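Local structure of Lmo0651 protein (Listeria monocytogenes serovar 1/2a, 6EP3) at residues K19-E24 against V161-G166; E88-A93 against V150-Q155; R176-K181 against I202-A207. The protein is a GntR-family transcription factor that controls expression of the Agr system in Listeria monocytogenes and mediates virulence, probably by binding specific regulatory DNA. All coordinates share one frame; numbering follows the deposited sequence.

Contact 1 of 3, residues K19-E24 against V161-G166; sequences KIKNGE and VHFSDG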
# COMPACT_ATOMS: atom_id res chain seq x y z
N LYS B 19 2.32 16.62 -16.30
CA LYS B 19 2.95 15.98 -17.45
C LYS B 19 2.64 14.49 -17.48
O LYS B 19 2.64 13.88 -18.56
CB LYS B 19 4.46 16.22 -17.43
CG LYS B 19 4.89 17.55 -18.01
CD LYS B 19 6.32 17.47 -18.51
CE LYS B 19 6.63 18.58 -19.49
NZ LYS B 19 7.85 18.29 -20.29
N ILE B 20 2.37 13.90 -16.32
CA ILE B 20 2.01 12.49 -16.31
C ILE B 20 0.54 12.32 -16.67
O ILE B 20 0.16 11.31 -17.28
CB ILE B 20 2.31 11.88 -14.93
CG1 ILE B 20 3.75 12.20 -14.51
CG2 ILE B 20 2.08 10.38 -14.93
CD1 ILE B 20 4.79 11.83 -15.55
N LYS B 21 -0.30 13.31 -16.35
CA LYS B 21 -1.73 13.13 -16.55
C LYS B 21 -2.17 13.53 -17.95
O LYS B 21 -2.94 12.80 -18.58
CB LYS B 21 -2.50 13.93 -15.49
CG LYS B 21 -2.27 13.39 -14.08
CD LYS B 21 -3.05 14.14 -13.00
CE LYS B 21 -3.60 15.46 -13.49
NZ LYS B 21 -4.40 16.12 -12.42
N ASN B 22 -1.70 14.67 -18.46
CA ASN B 22 -2.07 15.07 -19.81
C ASN B 22 -1.42 14.21 -20.89
O ASN B 22 -1.83 14.30 -22.05
CB ASN B 22 -1.73 16.55 -20.03
CG ASN B 22 -0.24 16.83 -19.97
OD1 ASN B 22 0.58 15.94 -19.75
ND2 ASN B 22 0.12 18.10 -20.14
N GLY B 23 -0.43 13.40 -20.54
CA GLY B 23 0.18 12.48 -21.47
C GLY B 23 1.44 12.96 -22.15
O GLY B 23 1.90 12.31 -23.10
N GLU B 24 2.04 14.07 -21.69
CA GLU B 24 3.29 14.51 -22.29
C GLU B 24 4.44 13.57 -21.94
O GLU B 24 5.46 13.57 -22.64
CB GLU B 24 3.62 15.94 -21.86
CG GLU B 24 2.64 16.98 -22.40
CD GLU B 24 2.79 18.34 -21.75
OE1 GLU B 24 1.97 19.23 -22.04
OE2 GLU B 24 3.73 18.52 -20.93
N VAL B 161 -8.14 9.65 -7.89
CA VAL B 161 -8.43 11.06 -8.13
C VAL B 161 -7.60 11.59 -9.29
O VAL B 161 -8.10 12.38 -10.12
CB VAL B 161 -8.19 11.87 -6.84
CG1 VAL B 161 -7.96 13.34 -7.16
CG2 VAL B 161 -9.35 11.70 -5.87
N HIS B 162 -6.34 11.20 -9.38
CA HIS B 162 -5.47 11.82 -10.37
C HIS B 162 -5.40 11.09 -11.70
O HIS B 162 -4.99 11.69 -12.69
CB HIS B 162 -4.06 11.99 -9.79
CG HIS B 162 -3.96 13.11 -8.80
ND1 HIS B 162 -3.93 14.43 -9.16
CD2 HIS B 162 -3.92 13.09 -7.44
CE1 HIS B 162 -3.85 15.18 -8.08
NE2 HIS B 162 -3.84 14.39 -7.02
N PHE B 163 -5.81 9.82 -11.77
CA PHE B 163 -5.63 9.06 -13.00
C PHE B 163 -6.87 8.31 -13.47
O PHE B 163 -6.76 7.48 -14.38
CB PHE B 163 -4.47 8.07 -12.86
CG PHE B 163 -3.16 8.71 -12.50
CD1 PHE B 163 -2.65 8.60 -11.22
CD2 PHE B 163 -2.43 9.40 -13.45
CE1 PHE B 163 -1.44 9.18 -10.89
CE2 PHE B 163 -1.22 9.98 -13.13
CZ PHE B 163 -0.72 9.88 -11.84
N SER B 164 -8.05 8.57 -12.89
CA SER B 164 -9.27 7.95 -13.37
C SER B 164 -10.31 9.04 -13.62
O SER B 164 -10.19 10.17 -13.14
CB SER B 164 -9.83 6.92 -12.38
OG SER B 164 -10.54 7.57 -11.34
N ASP B 165 -11.34 8.68 -14.38
CA ASP B 165 -12.52 9.51 -14.56
C ASP B 165 -13.65 9.09 -13.64
O ASP B 165 -14.80 9.46 -13.88
CB ASP B 165 -12.99 9.47 -16.02
CG ASP B 165 -11.98 10.05 -16.98
OD1 ASP B 165 -11.56 9.33 -17.92
OD2 ASP B 165 -11.60 11.23 -16.81
N GLY B 166 -13.35 8.33 -12.59
CA GLY B 166 -14.38 7.83 -11.70
C GLY B 166 -15.19 8.91 -11.01
O GLY B 166 -16.31 8.65 -10.57

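Contact 2 of 3, residues E88-A93 against V150-Q155; sequences EIFVDA and VRIVKQ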
# COMPACT_ATOMS: atom_id res chain seq x y z
N GLU B 88 -12.62 -2.45 -0.83
CA GLU B 88 -13.76 -3.11 -0.21
C GLU B 88 -13.34 -4.26 0.69
O GLU B 88 -13.95 -4.48 1.74
CB GLU B 88 -14.72 -3.62 -1.29
CG GLU B 88 -15.92 -4.38 -0.74
CD GLU B 88 -16.83 -4.92 -1.83
OE1 GLU B 88 -16.52 -4.73 -3.03
OE2 GLU B 88 -17.86 -5.54 -1.49
N ILE B 89 -12.29 -5.00 0.33
CA ILE B 89 -11.77 -5.99 1.27
C ILE B 89 -11.29 -5.29 2.53
O ILE B 89 -11.55 -5.76 3.65
CB ILE B 89 -10.70 -6.89 0.62
CG1 ILE B 89 -9.37 -6.18 0.40
CG2 ILE B 89 -11.22 -7.48 -0.69
CD1 ILE B 89 -8.31 -7.09 -0.16
N PHE B 90 -10.60 -4.15 2.39
CA PHE B 90 -10.17 -3.42 3.58
C PHE B 90 -11.35 -2.97 4.44
O PHE B 90 -11.33 -3.12 5.67
CB PHE B 90 -9.32 -2.21 3.17
CG PHE B 90 -7.87 -2.53 2.97
CD1 PHE B 90 -7.19 -3.30 3.90
CD2 PHE B 90 -7.19 -2.08 1.86
CE1 PHE B 90 -5.85 -3.60 3.72
CE2 PHE B 90 -5.86 -2.38 1.67
CZ PHE B 90 -5.19 -3.14 2.61
N VAL B 91 -12.41 -2.44 3.82
CA VAL B 91 -13.55 -1.93 4.58
C VAL B 91 -14.26 -3.07 5.30
O VAL B 91 -14.58 -2.98 6.50
CB VAL B 91 -14.53 -1.18 3.65
CG1 VAL B 91 -15.79 -0.78 4.41
CG2 VAL B 91 -13.87 0.05 3.04
N ASP B 92 -14.53 -4.16 4.58
CA ASP B 92 -15.24 -5.29 5.18
C ASP B 92 -14.44 -5.89 6.32
O ASP B 92 -15.00 -6.21 7.38
CB ASP B 92 -15.55 -6.34 4.12
CG ASP B 92 -16.37 -7.49 4.68
OD1 ASP B 92 -17.57 -7.29 4.95
OD2 ASP B 92 -15.80 -8.59 4.84
N ALA B 93 -13.12 -6.07 6.14
CA ALA B 93 -12.31 -6.62 7.21
C ALA B 93 -12.24 -5.66 8.40
O ALA B 93 -12.21 -6.10 9.55
CB ALA B 93 -10.90 -6.95 6.71
N VAL B 150 -4.93 2.49 6.47
CA VAL B 150 -5.41 3.84 6.13
C VAL B 150 -4.50 4.49 5.10
O VAL B 150 -4.97 5.07 4.12
CB VAL B 150 -5.55 4.70 7.40
CG1 VAL B 150 -5.86 6.15 7.03
CG2 VAL B 150 -6.62 4.13 8.32
N ARG B 151 -3.18 4.40 5.29
CA ARG B 151 -2.24 5.02 4.35
C ARG B 151 -2.31 4.35 2.98
O ARG B 151 -2.22 5.03 1.94
CB ARG B 151 -0.81 4.94 4.89
CG ARG B 151 -0.56 5.73 6.17
CD ARG B 151 0.90 5.63 6.58
NE ARG B 151 1.13 4.64 7.62
CZ ARG B 151 1.00 4.87 8.92
NH1 ARG B 151 0.64 6.07 9.36
NH2 ARG B 151 1.23 3.89 9.80
N ILE B 152 -2.45 3.03 2.95
CA ILE B 152 -2.58 2.32 1.68
C ILE B 152 -3.80 2.82 0.91
O ILE B 152 -3.73 3.14 -0.28
CB ILE B 152 -2.65 0.80 1.92
CG1 ILE B 152 -1.28 0.25 2.33
CG2 ILE B 152 -3.20 0.08 0.70
CD1 ILE B 152 -1.35 -1.10 3.00
N VAL B 153 -4.94 2.90 1.60
CA VAL B 153 -6.15 3.34 0.91
C VAL B 153 -6.07 4.81 0.54
O VAL B 153 -6.65 5.23 -0.47
CB VAL B 153 -7.38 3.01 1.77
CG1 VAL B 153 -8.65 3.42 1.05
CG2 VAL B 153 -7.40 1.53 2.08
N LYS B 154 -5.34 5.62 1.31
CA LYS B 154 -5.12 7.00 0.91
C LYS B 154 -4.34 7.08 -0.39
O LYS B 154 -4.65 7.89 -1.27
CB LYS B 154 -4.38 7.77 2.01
CG LYS B 154 -5.27 8.28 3.14
CD LYS B 154 -4.45 9.06 4.16
CE LYS B 154 -5.34 9.69 5.23
NZ LYS B 154 -4.55 10.41 6.27
N GLN B 155 -3.31 6.23 -0.53
CA GLN B 155 -2.55 6.19 -1.78
C GLN B 155 -3.44 5.76 -2.94
O GLN B 155 -3.36 6.31 -4.05
CB GLN B 155 -1.37 5.24 -1.64
CG GLN B 155 -0.08 5.92 -1.21
CD GLN B 155 0.43 6.91 -2.24
OE1 GLN B 155 0.97 7.96 -1.89
NE2 GLN B 155 0.27 6.57 -3.52

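Contact 3 of 3, residues R176-K181 against I202-A207; sequences REWTNK and IKSMFA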
# COMPACT_ATOMS: atom_id res chain seq x y z
N ARG B 176 -25.18 10.62 -6.63
CA ARG B 176 -24.66 11.23 -5.41
C ARG B 176 -25.62 11.02 -4.25
O ARG B 176 -25.20 10.66 -3.14
CB ARG B 176 -24.41 12.72 -5.62
CG ARG B 176 -23.21 13.03 -6.48
CD ARG B 176 -22.62 14.38 -6.12
NE ARG B 176 -23.63 15.44 -6.08
CZ ARG B 176 -23.98 16.18 -7.12
NH1 ARG B 176 -23.42 15.97 -8.30
NH2 ARG B 176 -24.90 17.13 -6.99
N GLU B 177 -26.92 11.23 -4.48
CA GLU B 177 -27.90 11.09 -3.41
C GLU B 177 -28.04 9.64 -2.98
O GLU B 177 -28.21 9.35 -1.79
CB GLU B 177 -29.24 11.66 -3.85
CG GLU B 177 -29.25 13.18 -3.92
CD GLU B 177 -30.57 13.73 -4.43
OE1 GLU B 177 -31.44 12.93 -4.83
OE2 GLU B 177 -30.73 14.96 -4.41
N TRP B 178 -27.96 8.71 -3.93
CA TRP B 178 -27.99 7.30 -3.58
C TRP B 178 -26.79 6.92 -2.72
O TRP B 178 -26.93 6.20 -1.73
CB TRP B 178 -28.05 6.44 -4.84
CG TRP B 178 -28.16 4.99 -4.56
CD1 TRP B 178 -29.30 4.26 -4.41
CD2 TRP B 178 -27.07 4.06 -4.40
NE1 TRP B 178 -29.00 2.94 -4.16
CE2 TRP B 178 -27.64 2.80 -4.15
CE3 TRP B 178 -25.68 4.19 -4.44
CZ2 TRP B 178 -26.86 1.66 -3.94
CZ3 TRP B 178 -24.91 3.05 -4.24
CH2 TRP B 178 -25.50 1.81 -3.99
N THR B 179 -25.60 7.42 -3.08
CA THR B 179 -24.41 7.13 -2.29
C THR B 179 -24.51 7.74 -0.90
O THR B 179 -24.10 7.12 0.09
CB THR B 179 -23.16 7.64 -3.02
OG1 THR B 179 -23.16 7.13 -4.36
CG2 THR B 179 -21.90 7.18 -2.31
N ASN B 180 -25.06 8.95 -0.79
CA ASN B 180 -25.26 9.57 0.52
C ASN B 180 -26.23 8.75 1.36
O ASN B 180 -26.00 8.54 2.56
CB ASN B 180 -25.76 11.00 0.36
CG ASN B 180 -24.76 11.91 -0.32
OD1 ASN B 180 -23.60 11.54 -0.53
ND2 ASN B 180 -25.19 13.12 -0.65
N LYS B 181 -27.33 8.29 0.76
CA LYS B 181 -28.29 7.46 1.48
C LYS B 181 -27.65 6.16 1.94
O LYS B 181 -27.90 5.71 3.06
CB LYS B 181 -29.51 7.17 0.59
CG LYS B 181 -30.42 6.08 1.14
CD LYS B 181 -31.68 5.92 0.29
CE LYS B 181 -31.37 5.26 -1.05
NZ LYS B 181 -32.57 5.22 -1.94
N ILE B 202 -22.55 -2.21 2.70
CA ILE B 202 -21.27 -1.80 2.13
C ILE B 202 -21.03 -2.53 0.81
O ILE B 202 -20.62 -1.94 -0.20
CB ILE B 202 -20.13 -2.08 3.12
CG1 ILE B 202 -20.27 -1.20 4.37
CG2 ILE B 202 -18.77 -1.86 2.46
CD1 ILE B 202 -19.32 -1.58 5.47
N LYS B 203 -21.27 -3.84 0.82
CA LYS B 203 -21.08 -4.64 -0.38
C LYS B 203 -21.99 -4.18 -1.51
O LYS B 203 -21.56 -4.07 -2.67
CB LYS B 203 -21.31 -6.12 -0.06
CG LYS B 203 -21.36 -7.03 -1.27
CD LYS B 203 -21.39 -8.49 -0.85
CE LYS B 203 -21.36 -9.41 -2.06
NZ LYS B 203 -21.37 -10.85 -1.68
N SER B 204 -23.25 -3.87 -1.19
CA SER B 204 -24.19 -3.38 -2.19
C SER B 204 -23.74 -2.04 -2.75
O SER B 204 -23.82 -1.80 -3.96
CB SER B 204 -25.59 -3.27 -1.58
OG SER B 204 -26.45 -2.53 -2.42
N MET B 205 -23.29 -1.14 -1.88
CA MET B 205 -22.77 0.15 -2.32
C MET B 205 -21.64 -0.03 -3.32
O MET B 205 -21.63 0.59 -4.39
CB MET B 205 -22.29 0.95 -1.10
CG MET B 205 -21.90 2.39 -1.41
SD MET B 205 -21.17 3.25 0.00
CE MET B 205 -19.67 2.29 0.23
N PHE B 206 -20.67 -0.88 -2.97
CA PHE B 206 -19.52 -1.07 -3.85
C PHE B 206 -19.94 -1.74 -5.16
O PHE B 206 -19.42 -1.39 -6.23
CB PHE B 206 -18.45 -1.89 -3.14
CG PHE B 206 -17.53 -1.06 -2.28
CD1 PHE B 206 -16.46 -0.38 -2.83
CD2 PHE B 206 -17.76 -0.94 -0.92
CE1 PHE B 206 -15.62 0.38 -2.04
CE2 PHE B 206 -16.93 -0.18 -0.13
CZ PHE B 206 -15.86 0.49 -0.69
N ALA B 207 -20.89 -2.67 -5.10
CA ALA B 207 -21.34 -3.33 -6.33
C ALA B 207 -22.02 -2.34 -7.27
O ALA B 207 -21.77 -2.35 -8.48
CB ALA B 207 -22.29 -4.48 -5.99

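Contact 1 of 3, residues K19-E24 against V161-G166
Lys21 and Ile20 meet His162 and Phe163 in an interdomain contact, made where the ends of two helices come together: helix 8-21 from the DNA-binding part and helix 147-163 from the all-helical FCD domain. The lysine does most of the work with its aliphatic chain. Its CG, anti to its own carbonyl carbon (chi1 -66°), stands 3.7 Å from CE2 of Phe163, and the two side chains cross at about a right angle. One atom further on, Lys21 CD is modelled 3.1 Å from the carbonyl O of His162, a tight and doubtful spacing. The chain then bends at chi3, and the position of its tip deserves the same caution: NZ lies at the imidazole edge, 3.7 Å from ND1 of His162, a proximity too long to count as a bond. The two helices belong to the two domains of a GntR/FCD regulator, a winged helix-turn-helix domain and an all-helical one, and this contact joins them here. Ile20 adds the apolar share: its CG2 methyl sits 3.8 Å from CE2 of Phe163 and approaches the ring obliquely. The phenyl ring also touches Leu17 on helix 8-21, as well as Ile59 and Val75 in loops. Beyond Lys21, Gly23, with positive phi (96°), is the first residue to leave helical angles, while Asn22 OD1 accepts from Glu24 N at 3.1 Å in an Asx turn.

Contact 2 of 3, residues E88-A93 against V150-Q155
Phe90 accounts for about half of the surface buried here, and Ile152 and Val153 supply nearly equal shares of the rest. The ring of Phe90, on helix 77-101, reaches toward helix 147-163 with CG anti to its carbonyl carbon (chi1 -86°) and presents one ortho-meta side, CD2 and CE2, to two consecutive branched residues. Val153 meets the inner part: its CG2 methyl is 3.6 Å from CD2 and 4.2 Å from CG of Phe90, and the two side chains run alongside one another, pointing oppositely. Ile152 takes the next atom along, its CG2 methyl 3.8 Å from CE2 of Phe90, with the side chains crossing at about a right angle. Both methyls approach the ring obliquely. The backbones stay well apart, 8.3 Å between CA of Phe90 and CA of Val153, a spacing bridged by the phenyl ring. This is helix-to-helix packing in the all-helical FCD domain, and it forms part of the dimer interface: Phe90 meets Phe90 of the second subunit with ring planes at about 75°, and Ile152 packs on Ile152 of that subunit. On its other flank Val153 touches Ile141 of helix 126-142, within the same chain. With carbon alone meeting carbon, the contact rests on shape fit and burial of apolar surface, with no directional bond between these segments.

Contact 3 of 3, residues R176-K181 against I202-A207
Trp178 and Met205 form the close part of this contact, where the benzo end of the indole rests against the backbone of helix 195-219. The ring arrives edge first: CH2 of Trp178 lies 3.6 Å from CA of Met205 and 4.0 Å from the carbonyl O of Ser204, both near the ring plane. With CG anti to the backbone N (chi1 -177°) and the ring turned perpendicular at chi2 (90°), the six-membered ring spans the gap between helices 173-192 and 195-219, consecutive helices of the FCD bundle. The CG methylene of Met205 stands 4.2 Å from CZ3 of Trp178, and the sulfur lies farther off. The methionine chain runs extended through chi1 and chi2 before bending at chi3, and it also packs on Lys182 and Ile186 of helix 173-192. The outer side is looser. Ser204 comes no nearer with its side chain than 4.5 Å, from OG to CZ2 of Trp178, and Ser204 and Trp178 are both only partly buried. Thr179, by contrast, is buried; its OG1 hydrogen-bonds to the carbonyl O of Ile175, and its side chain touches Tyr129 and His133 of helix 126-142. Across these two segments, then, van der Waals contact does the joining, with an aromatic C-H edge meeting a helix backbone; the carbonyl O of Ser204 beside that edge may add a weak electrostatic attraction.

Overall arrangement
The chain makes contact 1 and contact 2 on one helix, 147-163: its end meets the DNA-binding domain, while an earlier part packs on helix 77-101 at the dimer interface. Their centres are 22 Å apart, on opposite sides of the chain's centre, and contact 2 lies within the sequence span that contact 1 brackets. Contact 3 follows later in the chain, between helices 173-192 and 195-219. Its centre is 17 Å from that of contact 2 and 25 Å from that of contact 1. Contacts 2 and 3 touch directly through Val91 with Ile202 and Glu88 with Phe206. A single helix, 147-163, thus reaches both the second subunit and the DNA-binding domain.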